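Local coordinates for protein UV damage endonuclease (Sulfolobus acidocaldarius, PDB 3TC3) that probably acts as a metal-dependent DNA repair endonuclease, a TIM-barrel enzyme with bound manganese that recognises different DNA lesions, including UV damage, at residues R117-N129 with S139-D151. Residues are numbered along the deposited sequence; the frame is centred on the assembly and turned at random.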
# COMPACT_ATOMS: atom_id res chain seq x y z
N ARG A 117 7.18 0.12 9.57
CA ARG A 117 6.06 -0.72 9.03
C ARG A 117 6.04 -0.51 7.54
O ARG A 117 6.25 0.61 7.09
CB ARG A 117 4.75 -0.21 9.61
CG ARG A 117 3.52 -1.01 9.35
CD ARG A 117 3.13 -1.82 10.51
NE ARG A 117 2.07 -2.77 10.21
CZ ARG A 117 0.80 -2.64 10.60
NH1 ARG A 117 0.31 -1.56 11.24
NH2 ARG A 117 0.03 -3.73 10.37
N ILE A 118 5.72 -1.57 6.81
CA ILE A 118 5.79 -1.50 5.31
C ILE A 118 4.48 -1.97 4.66
O ILE A 118 3.87 -3.01 5.05
CB ILE A 118 6.95 -2.44 4.81
CG1 ILE A 118 8.33 -1.85 5.22
CG2 ILE A 118 6.93 -2.61 3.31
CD1 ILE A 118 8.60 -0.42 4.69
N SER A 119 4.05 -1.25 3.65
CA SER A 119 2.96 -1.72 2.81
C SER A 119 3.40 -1.58 1.34
O SER A 119 4.47 -0.98 1.04
CB SER A 119 1.67 -0.95 3.03
OG SER A 119 1.87 0.40 2.64
N MET A 120 2.67 -2.26 0.44
CA MET A 120 2.83 -2.06 -0.99
C MET A 120 1.43 -2.09 -1.55
O MET A 120 0.57 -2.82 -1.06
CB MET A 120 3.66 -3.14 -1.69
CG MET A 120 5.15 -3.19 -1.14
SD MET A 120 6.13 -4.40 -2.13
CE MET A 120 6.37 -3.43 -3.64
N HIS A 121 1.25 -1.41 -2.71
CA HIS A 121 -0.08 -1.42 -3.41
C HIS A 121 0.23 -1.63 -4.89
O HIS A 121 0.65 -0.72 -5.59
CB HIS A 121 -0.73 -0.04 -3.19
CG HIS A 121 -2.05 0.20 -3.92
ND1 HIS A 121 -2.14 0.52 -5.21
CD2 HIS A 121 -3.35 0.30 -3.40
CE1 HIS A 121 -3.44 0.77 -5.54
NE2 HIS A 121 -4.18 0.65 -4.43
N PRO A 122 -0.06 -2.79 -5.38
CA PRO A 122 0.18 -3.06 -6.82
C PRO A 122 -0.64 -2.22 -7.78
O PRO A 122 -0.30 -2.18 -8.96
CB PRO A 122 -0.18 -4.57 -7.02
CG PRO A 122 -0.47 -5.01 -5.78
CD PRO A 122 -0.50 -3.98 -4.65
N GLY A 123 -1.77 -1.70 -7.32
CA GLY A 123 -2.65 -0.82 -8.18
C GLY A 123 -3.57 -1.54 -9.15
O GLY A 123 -3.79 -2.73 -9.02
N GLN A 124 -4.17 -0.76 -10.06
CA GLN A 124 -5.35 -1.13 -10.79
C GLN A 124 -5.19 -2.31 -11.68
O GLN A 124 -6.20 -2.96 -11.95
CB GLN A 124 -5.80 0.11 -11.65
CG GLN A 124 -6.40 -0.26 -13.01
CD GLN A 124 -7.09 0.89 -13.63
OE1 GLN A 124 -6.43 1.76 -14.21
NE2 GLN A 124 -8.40 0.95 -13.49
N TYR A 125 -3.98 -2.68 -12.12
CA TYR A 125 -4.00 -3.87 -12.95
C TYR A 125 -4.06 -5.21 -12.22
O TYR A 125 -4.30 -6.21 -12.90
CB TYR A 125 -3.07 -3.90 -14.14
CG TYR A 125 -3.28 -2.63 -15.03
CD1 TYR A 125 -4.49 -2.43 -15.81
CD2 TYR A 125 -2.32 -1.61 -15.01
CE1 TYR A 125 -4.67 -1.28 -16.55
CE2 TYR A 125 -2.50 -0.46 -15.78
CZ TYR A 125 -3.65 -0.28 -16.53
OH TYR A 125 -3.73 0.89 -17.27
N VAL A 126 -3.96 -5.19 -10.90
CA VAL A 126 -4.30 -6.41 -10.17
C VAL A 126 -5.83 -6.45 -9.98
O VAL A 126 -6.41 -5.65 -9.24
CB VAL A 126 -3.54 -6.45 -8.82
CG1 VAL A 126 -3.98 -7.65 -7.93
CG2 VAL A 126 -2.09 -6.57 -9.21
N VAL A 127 -6.41 -7.47 -10.60
CA VAL A 127 -7.89 -7.65 -10.52
C VAL A 127 -8.10 -9.11 -10.15
O VAL A 127 -8.31 -9.99 -11.01
CB VAL A 127 -8.59 -7.34 -11.88
CG1 VAL A 127 -10.10 -7.37 -11.56
CG2 VAL A 127 -8.14 -5.95 -12.40
N LEU A 128 -8.04 -9.37 -8.83
CA LEU A 128 -7.94 -10.78 -8.37
C LEU A 128 -9.26 -11.48 -8.67
O LEU A 128 -9.25 -12.70 -8.84
CB LEU A 128 -7.61 -10.79 -6.85
CG LEU A 128 -7.59 -12.27 -6.33
CD1 LEU A 128 -6.43 -13.08 -6.95
CD2 LEU A 128 -7.30 -12.10 -4.85
N ASN A 129 -10.36 -10.70 -8.74
CA ASN A 129 -11.68 -11.31 -8.97
C ASN A 129 -12.14 -11.13 -10.41
O ASN A 129 -13.36 -11.18 -10.76
CB ASN A 129 -12.71 -10.68 -8.04
CG ASN A 129 -13.08 -9.28 -8.46
OD1 ASN A 129 -12.38 -8.64 -9.25
ND2 ASN A 129 -14.29 -8.85 -8.04
N SER A 139 -2.59 -11.12 -12.68
CA SER A 139 -2.71 -10.43 -11.38
C SER A 139 -1.95 -11.21 -10.28
O SER A 139 -1.28 -10.60 -9.45
CB SER A 139 -4.19 -10.33 -10.98
OG SER A 139 -4.84 -9.49 -11.95
N ILE A 140 -2.09 -12.55 -10.27
CA ILE A 140 -1.35 -13.38 -9.30
C ILE A 140 0.15 -13.28 -9.51
O ILE A 140 0.87 -13.19 -8.58
CB ILE A 140 -1.90 -14.81 -9.38
CG1 ILE A 140 -3.32 -14.78 -8.81
CG2 ILE A 140 -0.98 -15.73 -8.47
CD1 ILE A 140 -4.11 -16.21 -8.88
N MET A 141 0.60 -13.24 -10.77
CA MET A 141 2.03 -12.99 -11.08
C MET A 141 2.51 -11.69 -10.46
O MET A 141 3.65 -11.68 -9.88
CB MET A 141 2.36 -13.08 -12.60
CG MET A 141 2.17 -14.47 -13.10
SD MET A 141 3.18 -15.82 -12.31
CE MET A 141 2.34 -16.40 -10.67
N GLU A 142 1.70 -10.63 -10.58
CA GLU A 142 2.13 -9.35 -9.98
C GLU A 142 2.18 -9.47 -8.44
O GLU A 142 3.09 -8.96 -7.79
CB GLU A 142 1.19 -8.27 -10.50
CG GLU A 142 1.57 -6.86 -10.07
CD GLU A 142 2.93 -6.32 -10.49
OE1 GLU A 142 3.72 -6.95 -11.23
OE2 GLU A 142 3.18 -5.17 -10.11
N LEU A 143 1.16 -10.12 -7.88
CA LEU A 143 1.15 -10.37 -6.41
C LEU A 143 2.33 -11.22 -5.95
O LEU A 143 2.94 -10.87 -4.89
CB LEU A 143 -0.20 -11.02 -5.99
CG LEU A 143 -1.37 -10.06 -6.06
CD1 LEU A 143 -2.66 -10.90 -5.91
CD2 LEU A 143 -1.29 -8.89 -5.10
N LYS A 144 2.70 -12.23 -6.75
CA LYS A 144 3.86 -13.07 -6.41
C LYS A 144 5.16 -12.25 -6.41
O LYS A 144 5.97 -12.37 -5.49
CB LYS A 144 3.96 -14.16 -7.48
CG LYS A 144 5.23 -14.93 -7.27
CD LYS A 144 5.38 -16.04 -8.30
CE LYS A 144 6.60 -16.95 -7.91
NZ LYS A 144 7.86 -16.19 -8.01
N TYR A 145 5.31 -11.29 -7.35
CA TYR A 145 6.49 -10.42 -7.28
C TYR A 145 6.52 -9.57 -6.00
O TYR A 145 7.60 -9.40 -5.40
CB TYR A 145 6.51 -9.48 -8.55
CG TYR A 145 7.15 -8.11 -8.34
CD1 TYR A 145 8.45 -7.97 -7.84
CD2 TYR A 145 6.40 -6.93 -8.65
CE1 TYR A 145 9.02 -6.70 -7.58
CE2 TYR A 145 6.98 -5.70 -8.46
CZ TYR A 145 8.29 -5.60 -7.92
OH TYR A 145 8.85 -4.39 -7.66
N HIS A 146 5.36 -9.07 -5.59
CA HIS A 146 5.35 -8.28 -4.35
C HIS A 146 5.73 -9.10 -3.13
O HIS A 146 6.51 -8.64 -2.33
CB HIS A 146 3.95 -7.64 -4.17
CG HIS A 146 3.70 -6.45 -5.11
ND1 HIS A 146 3.57 -6.57 -6.48
CD2 HIS A 146 3.70 -5.08 -4.82
CE1 HIS A 146 3.44 -5.30 -7.01
NE2 HIS A 146 3.50 -4.43 -6.01
N ALA A 147 5.18 -10.33 -3.06
CA ALA A 147 5.54 -11.24 -1.93
C ALA A 147 7.01 -11.59 -2.06
O ALA A 147 7.72 -11.62 -1.02
CB ALA A 147 4.70 -12.47 -2.04
N ASP A 148 7.47 -11.87 -3.26
CA ASP A 148 8.91 -12.20 -3.39
C ASP A 148 9.79 -11.03 -2.90
O ASP A 148 10.91 -11.25 -2.38
CB ASP A 148 9.26 -12.51 -4.87
CG ASP A 148 8.75 -13.88 -5.33
OD1 ASP A 148 8.32 -14.68 -4.48
OD2 ASP A 148 8.77 -14.08 -6.55
N LEU A 149 9.40 -9.79 -3.27
CA LEU A 149 10.24 -8.63 -2.89
C LEU A 149 10.33 -8.54 -1.36
O LEU A 149 11.44 -8.43 -0.77
CB LEU A 149 9.71 -7.33 -3.52
CG LEU A 149 10.53 -6.09 -3.19
CD1 LEU A 149 11.94 -6.23 -3.85
CD2 LEU A 149 9.82 -4.85 -3.64
N LEU A 150 9.20 -8.60 -0.69
CA LEU A 150 9.12 -8.57 0.77
C LEU A 150 9.87 -9.78 1.38
O LEU A 150 10.64 -9.60 2.37
CB LEU A 150 7.65 -8.53 1.18
CG LEU A 150 6.99 -7.18 0.66
CD1 LEU A 150 5.48 -7.28 0.96
CD2 LEU A 150 7.54 -5.96 1.36
N ASP A 151 9.72 -10.98 0.76
CA ASP A 151 10.46 -12.13 1.25
C ASP A 151 11.95 -11.90 1.13
O ASP A 151 12.73 -12.33 2.00
CB ASP A 151 10.11 -13.33 0.42
CG ASP A 151 8.82 -14.00 0.78
OD1 ASP A 151 8.21 -13.74 1.82
OD2 ASP A 151 8.44 -14.89 -0.02
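Strand 117-120, with I118 and M120 turned to the helix, runs nearly antiparallel to helix segment 139-151, at an axis angle of 160° and a closest approach of 10.4 Å. Beyond the strand the chain makes a type I turn from G123 to V126 and closes on the helix, bringing the CA atoms of V126 and S139 to 4.5 Å. There V127 N donates a nearly straight hydrogen bond (173°) to S139 OG at 2.9 Å; the same hydroxyl is also bonded to V135 O one turn earlier. M120 reaches across with CG anti to its carbonyl carbon and a bend at chi3 (75°), which lays CE 3.4 Å from H146 CD2 and against L149 CD2, while SD rests on L150. This strand and helix 133-153 open the third beta-alpha-beta unit of the TIM barrel, the loop between them starting at H121, whose side chain lies about 6 Å from the manganese ion. P122 CB sits over one face of the H146 imidazole in a CH-pi contact, 4.0 Å from the ring centroid. H146 ND1 donates to E142 O (2.8 Å), which lies in the plane of the ring, and NE2 is hydrogen-bonded to S81 OG; bonds at two ring atoms hold the rotation of the imidazole. V126 straddles the helix side chains, CG1 on L143 and CG2 on the CG of E142, whose OE1 is hydrogen-bonded to S88 OG. Near the start of the helix segment L128 CD1 packs 4.0 Å from I140 CG1.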